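Local atomic coordinates of hydrogenase maturation factor (Thermoanaerobacter tengcongensis, PDB entry 3VTH), a protein that probably uses carbamoyl phosphate and ATP to carbamoylate the C-terminal cysteine of HypE during maturation of [NiFe]-hydrogenases. Residues Pro150-Lys155 with His180-Ala185. Sequence-based numbering, arbitrary orientation.
Sequences PYDRAK and HAQPVA
Arg-153 lies along Gln-182 and reaches beyond it to Val-184, tying the loop 150-155 to a type I beta turn formed by Ala-181 to Val-184. Its CG stands anti to the backbone N (chi1 -165°) and the chain stays extended to NE, carrying the guanidinium past the Gln-182 carbonyl to the end of the turn. There NH1 and NH2 both grip Val-184 O, NH1 at 2.7 Å and NH2 at 3.0 Å, from the same face of the carbonyl plane, with the oxygen itself close to the guanidinium plane. NH1 also bonds Gln-182 O at 2.9 Å, a bent bond (139° at the hydrogen) made from above that carbonyl's plane. Gln-182 answers with its side chain: bent at chi2 (-54°), it presents OE1 to Arg-153 N at 2.9 Å, in the carbonyl plane on a lone pair and nearly straight, while Tyr-171 OH takes NE2. Packing is tight where Tyr-151 CE1 meets Gln-182 CB at 3.5 Å, the ring plane nearly perpendicular to the amide plane. The Asp-152 side is looser and partly exposed; OD1 stays 3.6 Å from Gln-182 OE1, its carboxylate engaged instead by Arg-26 and Ser-98. Replacing Arg-153 by alanine would probably leave the carbonyls of Gln-182 and Val-184 without their guanidinium donors and the turn less firmly tied to the loop. The contact joins the loop 150-155, beside the predicted acylphosphatase active-site residue Arg-26, to the second HypF zinc finger: an arginine bonds backbone carbonyls of a type I turn leading into the Cys4 zinc site, whose ligand Cys-189 lies near Ala-185.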
ATOM      1  N   PRO A 150     -14.951  15.264  14.857  1.00 29.46           N
ATOM      2  CA  PRO A 150     -13.620  15.471  15.417  1.00 28.36           C
ATOM      3  C   PRO A 150     -13.230  14.313  16.326  1.00 27.90           C
ATOM      4  O   PRO A 150     -14.080  13.786  17.063  1.00 27.85           O
ATOM      5  CB  PRO A 150     -13.772  16.749  16.246  1.00 29.15           C
ATOM      6  CG  PRO A 150     -14.924  17.454  15.690  1.00 30.73           C
ATOM      7  CD  PRO A 150     -15.856  16.384  15.168  1.00 30.30           C
ATOM      8  N   TYR A 151     -11.961  13.921  16.256  1.00 26.52           N
ATOM      9  CA  TYR A 151     -11.451  12.804  17.053  1.00 26.50           C
ATOM     10  C   TYR A 151     -11.662  13.066  18.548  1.00 26.58           C
ATOM     11  O   TYR A 151     -11.297  14.121  19.060  1.00 26.66           O
ATOM     12  CB  TYR A 151      -9.974  12.565  16.743  1.00 25.55           C
ATOM     13  CG  TYR A 151      -9.289  11.532  17.616  1.00 26.11           C
ATOM     14  CD1 TYR A 151      -8.535  11.921  18.723  1.00 28.50           C
ATOM     15  CD2 TYR A 151      -9.384  10.171  17.326  1.00 26.26           C
ATOM     16  CE1 TYR A 151      -7.890  10.975  19.530  1.00 27.95           C
ATOM     17  CE2 TYR A 151      -8.733   9.211  18.115  1.00 27.03           C
ATOM     18  CZ  TYR A 151      -7.987   9.627  19.208  1.00 28.27           C
ATOM     19  OH  TYR A 151      -7.337   8.704  19.991  1.00 29.96           O
ATOM     20  N   ASP A 152     -12.306  12.107  19.215  1.00 26.38           N
ATOM     21  CA  ASP A 152     -12.486  12.089  20.657  1.00 25.99           C
ATOM     22  C   ASP A 152     -12.810  10.644  21.013  1.00 25.46           C
ATOM     23  O   ASP A 152     -13.292   9.908  20.174  1.00 24.40           O
ATOM     24  CB  ASP A 152     -13.675  12.967  21.075  1.00 27.58           C
ATOM     25  CG  ASP A 152     -13.281  14.409  21.318  1.00 29.52           C
ATOM     26  OD1 ASP A 152     -12.263  14.661  22.003  1.00 28.95           O
ATOM     27  OD2 ASP A 152     -14.000  15.294  20.824  1.00 33.41           O
ATOM     28  N   ARG A 153     -12.586  10.257  22.264  1.00 25.80           N
ATOM     29  CA  ARG A 153     -12.883   8.890  22.716  1.00 25.99           C
ATOM     30  C   ARG A 153     -14.306   8.441  22.354  1.00 26.76           C
ATOM     31  O   ARG A 153     -14.511   7.299  21.943  1.00 26.98           O
ATOM     32  CB  ARG A 153     -12.690   8.780  24.238  1.00 27.05           C
ATOM     33  CG  ARG A 153     -12.621   7.323  24.778  1.00 27.86           C
ATOM     34  CD  ARG A 153     -12.669   7.398  26.305  1.00 30.16           C
ATOM     35  NE  ARG A 153     -12.492   6.120  26.990  1.00 29.74           N
ATOM     36  CZ  ARG A 153     -11.324   5.656  27.438  1.00 31.57           C
ATOM     37  NH1 ARG A 153     -10.191   6.335  27.221  1.00 29.16           N
ATOM     38  NH2 ARG A 153     -11.280   4.504  28.093  1.00 30.96           N
ATOM     39  N   ALA A 154     -15.281   9.338  22.530  1.00 27.14           N
ATOM     40  CA  ALA A 154     -16.686   9.049  22.265  1.00 27.82           C
ATOM     41  C   ALA A 154     -16.970   8.696  20.799  1.00 27.66           C
ATOM     42  O   ALA A 154     -18.019   8.127  20.494  1.00 27.73           O
ATOM     43  CB  ALA A 154     -17.583  10.239  22.711  1.00 28.91           C
ATOM     44  N   LYS A 155     -16.057   9.051  19.894  1.00 26.31           N
ATOM     45  CA  LYS A 155     -16.226   8.709  18.470  1.00 26.72           C
ATOM     46  C   LYS A 155     -15.253   7.611  18.020  1.00 26.32           C
ATOM     47  O   LYS A 155     -14.861   7.542  16.839  1.00 25.58           O
ATOM     48  CB  LYS A 155     -16.083   9.958  17.585  1.00 26.29           C
ATOM     49  CG  LYS A 155     -17.160  11.015  17.849  1.00 30.42           C
ATOM     50  CD  LYS A 155     -17.162  12.091  16.787  1.00 31.45           C
ATOM     51  CE  LYS A 155     -18.162  13.207  17.148  1.00 36.86           C
ATOM     52  NZ  LYS A 155     -19.568  12.766  16.979  1.00 40.46           N
ATOM     53  N   HIS A 180      -5.003  14.051  29.024  1.00 30.44           N
ATOM     54  CA  HIS A 180      -5.913  14.129  27.872  1.00 30.51           C
ATOM     55  C   HIS A 180      -5.600  13.159  26.728  1.00 30.26           C
ATOM     56  O   HIS A 180      -5.754  13.499  25.542  1.00 30.28           O
ATOM     57  CB  HIS A 180      -6.019  15.577  27.374  1.00 31.26           C
ATOM     58  CG  HIS A 180      -6.979  16.401  28.171  1.00 32.45           C
ATOM     59  ND1 HIS A 180      -8.160  16.879  27.646  1.00 33.32           N
ATOM     60  CD2 HIS A 180      -6.960  16.787  29.473  1.00 35.63           C
ATOM     61  CE1 HIS A 180      -8.808  17.561  28.577  1.00 35.75           C
ATOM     62  NE2 HIS A 180      -8.103  17.517  29.695  1.00 37.59           N
ATOM     63  N   ALA A 181      -5.165  11.951  27.084  1.00 29.71           N
ATOM     64  CA  ALA A 181      -4.965  10.898  26.102  1.00 29.28           C
ATOM     65  C   ALA A 181      -6.302  10.228  25.832  1.00 29.09           C
ATOM     66  O   ALA A 181      -6.810   9.493  26.675  1.00 28.99           O
ATOM     67  CB  ALA A 181      -3.925   9.870  26.590  1.00 28.61           C
ATOM     68  N   GLN A 182      -6.869  10.480  24.652  1.00 29.03           N
ATOM     69  CA  GLN A 182      -8.207   9.973  24.326  1.00 29.51           C
ATOM     70  C   GLN A 182      -8.384   8.454  24.484  1.00 30.52           C
ATOM     71  O   GLN A 182      -9.438   8.026  24.928  1.00 31.89           O
ATOM     72  CB  GLN A 182      -8.672  10.438  22.934  1.00 28.88           C
ATOM     73  CG  GLN A 182      -8.921  11.958  22.841  1.00 26.61           C
ATOM     74  CD  GLN A 182      -9.890  12.449  23.907  1.00 28.75           C
ATOM     75  OE1 GLN A 182     -11.025  11.961  24.024  1.00 27.40           O
ATOM     76  NE2 GLN A 182      -9.440  13.411  24.699  1.00 29.03           N
ATOM     77  N   PRO A 183      -7.366   7.642  24.131  1.00 30.49           N
ATOM     78  CA  PRO A 183      -7.558   6.201  24.288  1.00 31.25           C
ATOM     79  C   PRO A 183      -7.132   5.586  25.641  1.00 32.27           C
ATOM     80  O   PRO A 183      -7.113   4.364  25.765  1.00 33.11           O
ATOM     81  CB  PRO A 183      -6.694   5.619  23.179  1.00 30.77           C
ATOM     82  CG  PRO A 183      -5.577   6.599  23.010  1.00 31.02           C
ATOM     83  CD  PRO A 183      -6.116   7.959  23.414  1.00 30.16           C
ATOM     84  N   VAL A 184      -6.806   6.403  26.638  1.00 32.64           N
ATOM     85  CA  VAL A 184      -6.283   5.879  27.917  1.00 33.14           C
ATOM     86  C   VAL A 184      -7.179   4.789  28.557  1.00 33.15           C
ATOM     87  O   VAL A 184      -8.397   4.964  28.724  1.00 33.16           O
ATOM     88  CB  VAL A 184      -5.991   7.021  28.943  1.00 34.03           C
ATOM     89  CG1 VAL A 184      -7.270   7.755  29.342  1.00 34.26           C
ATOM     90  CG2 VAL A 184      -5.280   6.476  30.188  1.00 34.88           C
ATOM     91  N   ALA A 185      -6.559   3.668  28.903  1.00 32.69           N
ATOM     92  CA  ALA A 185      -7.256   2.554  29.543  1.00 32.74           C
ATOM     93  C   ALA A 185      -6.231   1.681  30.236  1.00 33.01           C
ATOM     94  O   ALA A 185      -5.021   1.908  30.084  1.00 32.68           O
ATOM     95  CB  ALA A 185      -8.037   1.737  28.496  1.00 32.34           C
TER